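Adenosine kinase, putative (Trypanosoma brucei, PDB 3OTX) probably catalyses the magnesium-dependent transfer of phosphate from ATP to adenosine, giving AMP and ADP in purine salvage. Local coordinates at residues D240-I245 with S271-T276; R247-E252 with R261-T266. The protein carries 1 engineered substitution. One frame throughout, in Å; residues are numbered along the deposited sequence.

Overall arrangement
Helix 242-251 lies over two neighbouring antiparallel strands, and the two contacts involve its two ends: in contact 1 its first turn meets strand 270-276, in contact 2 its last turns meet strand 262-267. Their centres are about 7 Å apart, and contact 2 is nested within the loop that contact 1 closes. Backbone pairing joins the strands, with probable hydrogen bonds from Val-273 N to Phe-265 O and from Ala-275 N to Val-263 O, both 2.8 Å. Val-242 of contact 1 also packs on Phe-265 of contact 2. The pair of strands leads to the nucleotide: Thr-266 bonds the inhibitor AP5A, Thr-272 touches it, and the side chain of Val-242 remains about 10 Å from it.

Contact 1 of 2, residues D240-I245 with S271-T276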
loop_
_atom_site.group_PDB
_atom_site.type_symbol
_atom_site.label_atom_id
_atom_site.label_comp_id
_atom_site.label_asym_id
_atom_site.label_seq_id
_atom_site.Cartn_x
_atom_site.Cartn_y
_atom_site.Cartn_z
ATOM N N ASP A 240 -3.841 -17.237 -16.512
ATOM C CA ASP A 240 -2.687 -16.573 -15.879
ATOM C C ASP A 240 -2.185 -15.404 -16.726
ATOM O O ASP A 240 -1.086 -14.877 -16.498
ATOM C CB ASP A 240 -1.551 -17.571 -15.583
ATOM C CG ASP A 240 -0.824 -18.041 -16.843
ATOM O OD1 ASP A 240 -1.307 -17.760 -17.958
ATOM O OD2 ASP A 240 0.231 -18.694 -16.716
ATOM N N CYS A 241 -2.987 -15.004 -17.704
ATOM C CA CYS A 241 -2.667 -13.889 -18.569
ATOM C C CYS A 241 -3.066 -12.576 -17.902
ATOM O O CYS A 241 -4.251 -12.307 -17.742
ATOM C CB CYS A 241 -3.410 -14.078 -19.894
ATOM S SG CYS A 241 -3.156 -12.780 -21.067
ATOM N N VAL A 242 -2.075 -11.772 -17.519
ATOM C CA VAL A 242 -2.333 -10.560 -16.760
ATOM C C VAL A 242 -3.235 -9.580 -17.498
ATOM O O VAL A 242 -4.102 -8.940 -16.879
ATOM C CB VAL A 242 -1.000 -9.897 -16.324
ATOM C CG1 VAL A 242 -1.243 -8.612 -15.554
ATOM C CG2 VAL A 242 -0.179 -10.900 -15.490
ATOM N N GLU A 243 -3.055 -9.464 -18.814
ATOM C CA GLU A 243 -3.932 -8.612 -19.608
ATOM C C GLU A 243 -5.379 -9.106 -19.502
ATOM O O GLU A 243 -6.280 -8.306 -19.298
ATOM C CB GLU A 243 -3.485 -8.539 -21.069
ATOM C CG GLU A 243 -2.260 -7.643 -21.227
ATOM C CD GLU A 243 -1.902 -7.399 -22.686
ATOM O OE1 GLU A 243 -2.812 -7.332 -23.542
ATOM O OE2 GLU A 243 -0.696 -7.272 -22.968
ATOM N N GLU A 244 -5.583 -10.411 -19.612
ATOM C CA GLU A 244 -6.946 -10.982 -19.556
ATOM C C GLU A 244 -7.543 -10.818 -18.156
ATOM O O GLU A 244 -8.706 -10.466 -18.007
ATOM C CB GLU A 244 -6.944 -12.459 -20.007
ATOM C CG GLU A 244 -8.301 -13.160 -19.952
ATOM C CD GLU A 244 -9.348 -12.512 -20.856
ATOM O OE1 GLU A 244 -8.981 -11.739 -21.770
ATOM O OE2 GLU A 244 -10.543 -12.768 -20.618
ATOM N N ILE A 245 -6.730 -11.035 -17.124
ATOM C CA ILE A 245 -7.195 -10.822 -15.745
ATOM C C ILE A 245 -7.652 -9.382 -15.551
ATOM O O ILE A 245 -8.715 -9.133 -14.962
ATOM C CB ILE A 245 -6.117 -11.250 -14.713
ATOM C CG1 ILE A 245 -5.785 -12.735 -14.906
ATOM C CG2 ILE A 245 -6.594 -11.013 -13.272
ATOM C CD1 ILE A 245 -4.501 -13.199 -14.188
ATOM N N SER A 271 6.177 -4.661 -18.766
ATOM C CA SER A 271 5.254 -3.526 -18.812
ATOM C C SER A 271 4.072 -3.601 -17.825
ATOM O O SER A 271 3.604 -4.681 -17.449
ATOM C CB SER A 271 4.755 -3.305 -20.248
ATOM O OG SER A 271 3.933 -4.386 -20.637
ATOM N N THR A 272 3.634 -2.430 -17.380
ATOM C CA THR A 272 2.498 -2.314 -16.519
ATOM C C THR A 272 1.228 -2.435 -17.366
ATOM O O THR A 272 1.117 -1.831 -18.437
ATOM C CB THR A 272 2.510 -0.977 -15.765
ATOM O OG1 THR A 272 3.547 -1.019 -14.775
ATOM C CG2 THR A 272 1.177 -0.726 -15.047
ATOM N N VAL A 273 0.299 -3.237 -16.872
ATOM C CA VAL A 273 -0.974 -3.500 -17.584
ATOM C C VAL A 273 -2.020 -2.496 -17.068
ATOM O O VAL A 273 -2.181 -2.330 -15.870
ATOM C CB VAL A 273 -1.434 -4.959 -17.382
ATOM C CG1 VAL A 273 -2.847 -5.211 -17.962
ATOM C CG2 VAL A 273 -0.467 -5.917 -18.025
ATOM N N LEU A 274 -2.636 -1.777 -17.981
ATOM C CA LEU A 274 -3.582 -0.718 -17.651
ATOM C C LEU A 274 -4.881 -1.017 -18.393
ATOM O O LEU A 274 -4.895 -1.038 -19.616
ATOM C CB LEU A 274 -3.034 0.645 -18.099
ATOM C CG LEU A 274 -3.907 1.899 -17.971
ATOM C CD1 LEU A 274 -4.324 2.184 -16.516
ATOM C CD2 LEU A 274 -3.234 3.158 -18.551
ATOM N N ALA A 275 -5.966 -1.279 -17.661
ATOM C CA ALA A 275 -7.246 -1.629 -18.328
ATOM C C ALA A 275 -8.378 -0.763 -17.851
ATOM O O ALA A 275 -8.473 -0.448 -16.661
ATOM C CB ALA A 275 -7.601 -3.082 -18.114
ATOM N N THR A 276 -9.255 -0.406 -18.795
ATOM C CA THR A 276 -10.486 0.309 -18.485
ATOM C C THR A 276 -11.575 -0.267 -19.399
ATOM O O THR A 276 -11.306 -1.172 -20.201
ATOM C CB THR A 276 -10.360 1.819 -18.756
ATOM O OG1 THR A 276 -10.332 2.023 -20.170
ATOM C CG2 THR A 276 -9.117 2.467 -18.103
#
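Two valines with matching first torsions meet here. In Val-242, CG1 stands anti to the backbone N (chi1 179°), which carries this methyl to the strand; in Val-273 the same setting (chi1 173°) places CG1 against the helix backbone and turns CG2 to Val-242. Val-242 CG1 touches Val-273 CG2 at 3.7 Å, the two side chains crossing at a slant. The other methyl, Val-273 CG1, rests on the main chain of the helix, 3.9 Å from Glu-243 CA. Glu-243 crosses Val-273 at about a right angle and adds its aliphatic part, CG lying 4.1 Å from Val-273 CG2, while the extended chain beyond carries the carboxylate away from the valine. One branched side chain of the strand thus supplies both methyls to the first turn of the helix, a van der Waals grip in which the 6.2 Å between the CA atoms of Glu-243 and Val-273 marks a close approach of the backbones. Just before this turn, Cys-241 holds the N-cap position; a bond from Glu-244 N to its SG is weak and doubtful, since the side chain has two conformers. An interchain disulfide of this cysteine has been seen in a structure of this protein. Helix 242-251 covers one face of the large sheet of the ribokinase-like fold, where strand 270-276 runs antiparallel between 262-267 and 279-283; Val-273 also touches Ala-246 of the helix and Val-280, and on the opposite face Thr-272 and Leu-274 pack against helix 317-332.

Contact 2 of 2, residues R247-E252 with R261-T266; sequences RRAVSE and RVVVFT. With AP5 (bis(adenosine)-5'-pentaphosphate), chain C.
A folded arginine closes the end of a helix here: Arg-261, bent at chi2 and chi3, curls back so that NH1 donates to Ala-249 O at 3.0 Å. The oxygen receives it almost head-on, with a C=O...N angle of 174°, but it sits 22° out of the guanidinium plane and the N-H...O angle is only 134°. Further carbonyls share the buried group, Val-253 O at NH1, Pro-254 O at NH2 and Thr-218 O at NE, so main-chain oxygens from the helix and from loops probably help to offset the buried charge. The aliphatic part works too, CG lying 3.6 Å from Val-250 CA. This is the helix-to-strand part of the crossover between parallel strands 220-224 and 262-267 in the alpha/beta/alpha sandwich of the PfkB (ribokinase-like) family: helix 242-251 ends, a ten-residue connection follows, and strand 262-267 enters the sheet. Along it, Val-263 CG2 touches two helix side chains, 3.6 Å from Ala-249 CB and equally far from Val-250 CG2. Val-263 CG1 lies over one face of the Phe-265 ring, 3.4 Å above its plane and offset toward the rim. At the far end of the strand, Thr-266 OG1 donates to O2A of the inhibitor AP5A at 2.8 Å.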
loop_
_atom_site.group_PDB
_atom_site.type_symbol
_atom_site.label_atom_id
_atom_site.label_comp_id
_atom_site.label_asym_id
_atom_site.label_seq_id
_atom_site.Cartn_x
_atom_site.Cartn_y
_atom_site.Cartn_z
ATOM N N ARG A 247 -8.700 -7.237 -17.953
ATOM C CA ARG A 247 -9.923 -7.092 -18.747
ATOM C C ARG A 247 -11.121 -7.558 -17.932
ATOM O O ARG A 247 -12.142 -6.855 -17.829
ATOM C CB ARG A 247 -9.782 -7.947 -20.022
ATOM C CG ARG A 247 -10.863 -7.798 -21.072
ATOM C CD ARG A 247 -10.389 -8.487 -22.367
ATOM N NE ARG A 247 -9.393 -7.676 -23.074
ATOM C CZ ARG A 247 -8.130 -8.024 -23.336
ATOM N NH1 ARG A 247 -7.632 -9.211 -22.982
ATOM N NH2 ARG A 247 -7.355 -7.167 -23.983
ATOM N N ARG A 248 -11.004 -8.748 -17.359
ATOM C CA ARG A 248 -12.115 -9.321 -16.590
ATOM C C ARG A 248 -12.376 -8.551 -15.265
ATOM O O ARG A 248 -13.520 -8.464 -14.798
ATOM C CB ARG A 248 -11.883 -10.803 -16.312
ATOM C CG ARG A 248 -11.754 -11.687 -17.522
ATOM C CD ARG A 248 -11.560 -13.118 -17.096
ATOM N NE ARG A 248 -11.230 -13.980 -18.227
ATOM C CZ ARG A 248 -11.192 -15.305 -18.180
ATOM N NH1 ARG A 248 -11.475 -15.940 -17.047
ATOM N NH2 ARG A 248 -10.883 -15.998 -19.267
ATOM N N ALA A 249 -11.344 -8.006 -14.637
ATOM C CA ALA A 249 -11.572 -7.253 -13.387
ATOM C C ALA A 249 -12.293 -5.960 -13.702
ATOM O O ALA A 249 -12.965 -5.387 -12.844
ATOM C CB ALA A 249 -10.238 -6.963 -12.697
ATOM N N VAL A 250 -12.158 -5.496 -14.938
ATOM C CA VAL A 250 -12.873 -4.300 -15.353
ATOM C C VAL A 250 -14.367 -4.596 -15.497
ATOM O O VAL A 250 -15.195 -3.857 -14.952
ATOM C CB VAL A 250 -12.287 -3.677 -16.645
ATOM C CG1 VAL A 250 -13.255 -2.654 -17.256
ATOM C CG2 VAL A 250 -10.920 -3.044 -16.340
ATOM N N SER A 251 -14.700 -5.685 -16.193
ATOM C CA SER A 251 -16.077 -5.877 -16.642
ATOM C C SER A 251 -16.853 -6.967 -15.893
ATOM O O SER A 251 -18.088 -7.068 -16.029
ATOM C CB SER A 251 -16.083 -6.167 -18.130
ATOM O OG SER A 251 -15.386 -7.371 -18.390
ATOM N N GLU A 252 -16.152 -7.799 -15.132
ATOM C CA GLU A 252 -16.786 -8.956 -14.544
ATOM C C GLU A 252 -16.898 -8.839 -13.033
ATOM O O GLU A 252 -17.783 -9.432 -12.437
ATOM C CB GLU A 252 -16.076 -10.240 -14.985
ATOM C CG GLU A 252 -16.215 -10.496 -16.498
ATOM C CD GLU A 252 -15.576 -11.778 -16.977
ATOM O OE1 GLU A 252 -15.393 -12.719 -16.179
ATOM O OE2 GLU A 252 -15.332 -11.889 -18.206
ATOM N N ARG A 261 -14.273 2.009 -13.819
ATOM C CA ARG A 261 -13.357 1.043 -13.217
ATOM C C ARG A 261 -12.035 0.992 -13.993
ATOM O O ARG A 261 -12.029 0.922 -15.229
ATOM C CB ARG A 261 -14.094 -0.320 -13.143
ATOM C CG ARG A 261 -13.275 -1.577 -12.966
ATOM C CD ARG A 261 -12.614 -1.744 -11.567
ATOM N NE ARG A 261 -13.543 -1.794 -10.409
ATOM C CZ ARG A 261 -14.440 -2.756 -10.159
ATOM N NH1 ARG A 261 -14.636 -3.764 -11.002
ATOM N NH2 ARG A 261 -15.187 -2.686 -9.056
ATOM N N VAL A 262 -10.923 1.066 -13.256
ATOM C CA VAL A 262 -9.575 1.034 -13.824
ATOM C C VAL A 262 -8.840 -0.097 -13.107
ATOM O O VAL A 262 -8.961 -0.239 -11.885
ATOM C CB VAL A 262 -8.809 2.367 -13.564
ATOM C CG1 VAL A 262 -7.371 2.363 -14.179
ATOM C CG2 VAL A 262 -9.611 3.563 -14.053
ATOM N N VAL A 263 -8.053 -0.876 -13.841
ATOM C CA VAL A 263 -7.248 -1.909 -13.223
ATOM C C VAL A 263 -5.803 -1.696 -13.663
ATOM O O VAL A 263 -5.532 -1.501 -14.854
ATOM C CB VAL A 263 -7.769 -3.314 -13.588
ATOM C CG1 VAL A 263 -6.959 -4.409 -12.941
ATOM C CG2 VAL A 263 -9.264 -3.484 -13.164
ATOM N N VAL A 264 -4.879 -1.725 -12.701
ATOM C CA VAL A 264 -3.461 -1.474 -12.975
ATOM C C VAL A 264 -2.662 -2.605 -12.344
ATOM O O VAL A 264 -2.676 -2.741 -11.123
ATOM C CB VAL A 264 -3.009 -0.159 -12.301
ATOM C CG1 VAL A 264 -1.518 0.121 -12.581
ATOM C CG2 VAL A 264 -3.867 1.031 -12.763
ATOM N N PHE A 265 -1.959 -3.398 -13.147
ATOM C CA PHE A 265 -1.146 -4.510 -12.636
ATOM C C PHE A 265 0.300 -4.298 -13.073
ATOM O O PHE A 265 0.609 -4.301 -14.278
ATOM C CB PHE A 265 -1.610 -5.871 -13.192
ATOM C CG PHE A 265 -2.959 -6.318 -12.725
ATOM C CD1 PHE A 265 -3.402 -6.028 -11.435
ATOM C CD2 PHE A 265 -3.770 -7.087 -13.578
ATOM C CE1 PHE A 265 -4.652 -6.485 -10.993
ATOM C CE2 PHE A 265 -5.018 -7.547 -13.143
ATOM C CZ PHE A 265 -5.444 -7.227 -11.852
ATOM N N THR A 266 1.174 -4.123 -12.091
ATOM C CA THR A 266 2.589 -3.934 -12.354
ATOM C C THR A 266 3.275 -5.284 -12.531
ATOM O O THR A 266 2.815 -6.316 -12.009
ATOM C CB THR A 266 3.293 -3.125 -11.246
ATOM O OG1 THR A 266 3.170 -3.825 -9.997
ATOM C CG2 THR A 266 2.649 -1.750 -11.083
HETATM P PA AP5 C . 6.723 -4.597 -8.953
HETATM O O1A AP5 C . 7.868 -5.583 -8.746
HETATM O O2A AP5 C . 5.653 -5.083 -9.910
HETATM O O3A AP5 C . 5.965 -4.203 -7.589
HETATM P PB AP5 C . 5.633 -5.180 -6.348
HETATM O O1B AP5 C . 5.684 -6.628 -6.723
HETATM O O2B AP5 C . 4.373 -4.670 -5.737
HETATM O O3B AP5 C . 6.882 -4.822 -5.427
HETATM P PG AP5 C . 7.582 -5.560 -4.202
HETATM O O1G AP5 C . 8.999 -5.077 -4.162
HETATM O O2G AP5 C . 7.598 -7.070 -4.295
HETATM O O3G AP5 C . 6.780 -4.940 -3.027
HETATM P PD AP5 C . 6.892 -5.188 -1.434
HETATM O O1D AP5 C . 7.959 -6.193 -1.039
HETATM O O2D AP5 C . 5.480 -5.421 -0.976
HETATM O O3D AP5 C . 7.446 -3.755 -0.952
HETATM P PE AP5 C . 6.550 -2.459 -0.604
HETATM O O1E AP5 C . 5.421 -2.349 -1.589
HETATM O O2E AP5 C . 7.470 -1.252 -0.437
HETATM O O5F AP5 C . 7.371 -3.194 -9.382
HETATM C C5F AP5 C . 6.568 -2.018 -9.482
HETATM C C4F AP5 C . 7.249 -1.040 -10.408
HETATM O O4F AP5 C . 8.591 -0.798 -9.963
HETATM C C3F AP5 C . 7.443 -1.542 -11.835
HETATM O O3F AP5 C . 6.298 -1.256 -12.601
HETATM C C2F AP5 C . 8.692 -0.839 -12.283
HETATM O O2F AP5 C . 8.382 0.471 -12.687
HETATM C C1F AP5 C . 9.505 -0.743 -10.989
HETATM N N9A AP5 C . 10.455 -1.876 -10.797
HETATM C C8A AP5 C . 10.342 -2.916 -9.869
HETATM N N7A AP5 C . 11.432 -3.719 -10.014
HETATM C C5A AP5 C . 12.224 -3.207 -10.986
HETATM C C6A AP5 C . 13.444 -3.574 -11.509
HETATM N N6A AP5 C . 14.156 -4.582 -10.999
HETATM N N1A AP5 C . 13.997 -2.805 -12.504
HETATM C C2A AP5 C . 13.377 -1.660 -12.978
HETATM N N3A AP5 C . 12.162 -1.297 -12.437
HETATM C C4A AP5 C . 11.611 -2.035 -11.453
HETATM O O5J AP5 C . 5.890 -2.833 0.833
HETATM C C5J AP5 C . 6.728 -3.057 1.954
HETATM C C4J AP5 C . 5.921 -2.568 3.144
HETATM O O4J AP5 C . 4.837 -3.468 3.427
HETATM C C3J AP5 C . 6.709 -2.551 4.458
HETATM O O3J AP5 C . 7.033 -1.192 4.751
HETATM C C2J AP5 C . 5.765 -3.190 5.490
HETATM O O2J AP5 C . 5.657 -2.449 6.700
HETATM C C1J AP5 C . 4.450 -3.198 4.749
HETATM N N9B AP5 C . 3.503 -4.210 5.241
HETATM C C8B AP5 C . 3.741 -5.557 5.289
HETATM N N7B AP5 C . 2.643 -6.132 5.845
HETATM C C5B AP5 C . 1.726 -5.157 6.137
HETATM C C6B AP5 C . 0.444 -5.190 6.698
HETATM N N6B AP5 C . -0.138 -6.304 7.170
HETATM N N1B AP5 C . -0.167 -3.978 6.868
HETATM C C2B AP5 C . 0.347 -2.778 6.432
HETATM N N3B AP5 C . 1.628 -2.742 5.921
HETATM C C4B AP5 C . 2.276 -3.933 5.749
#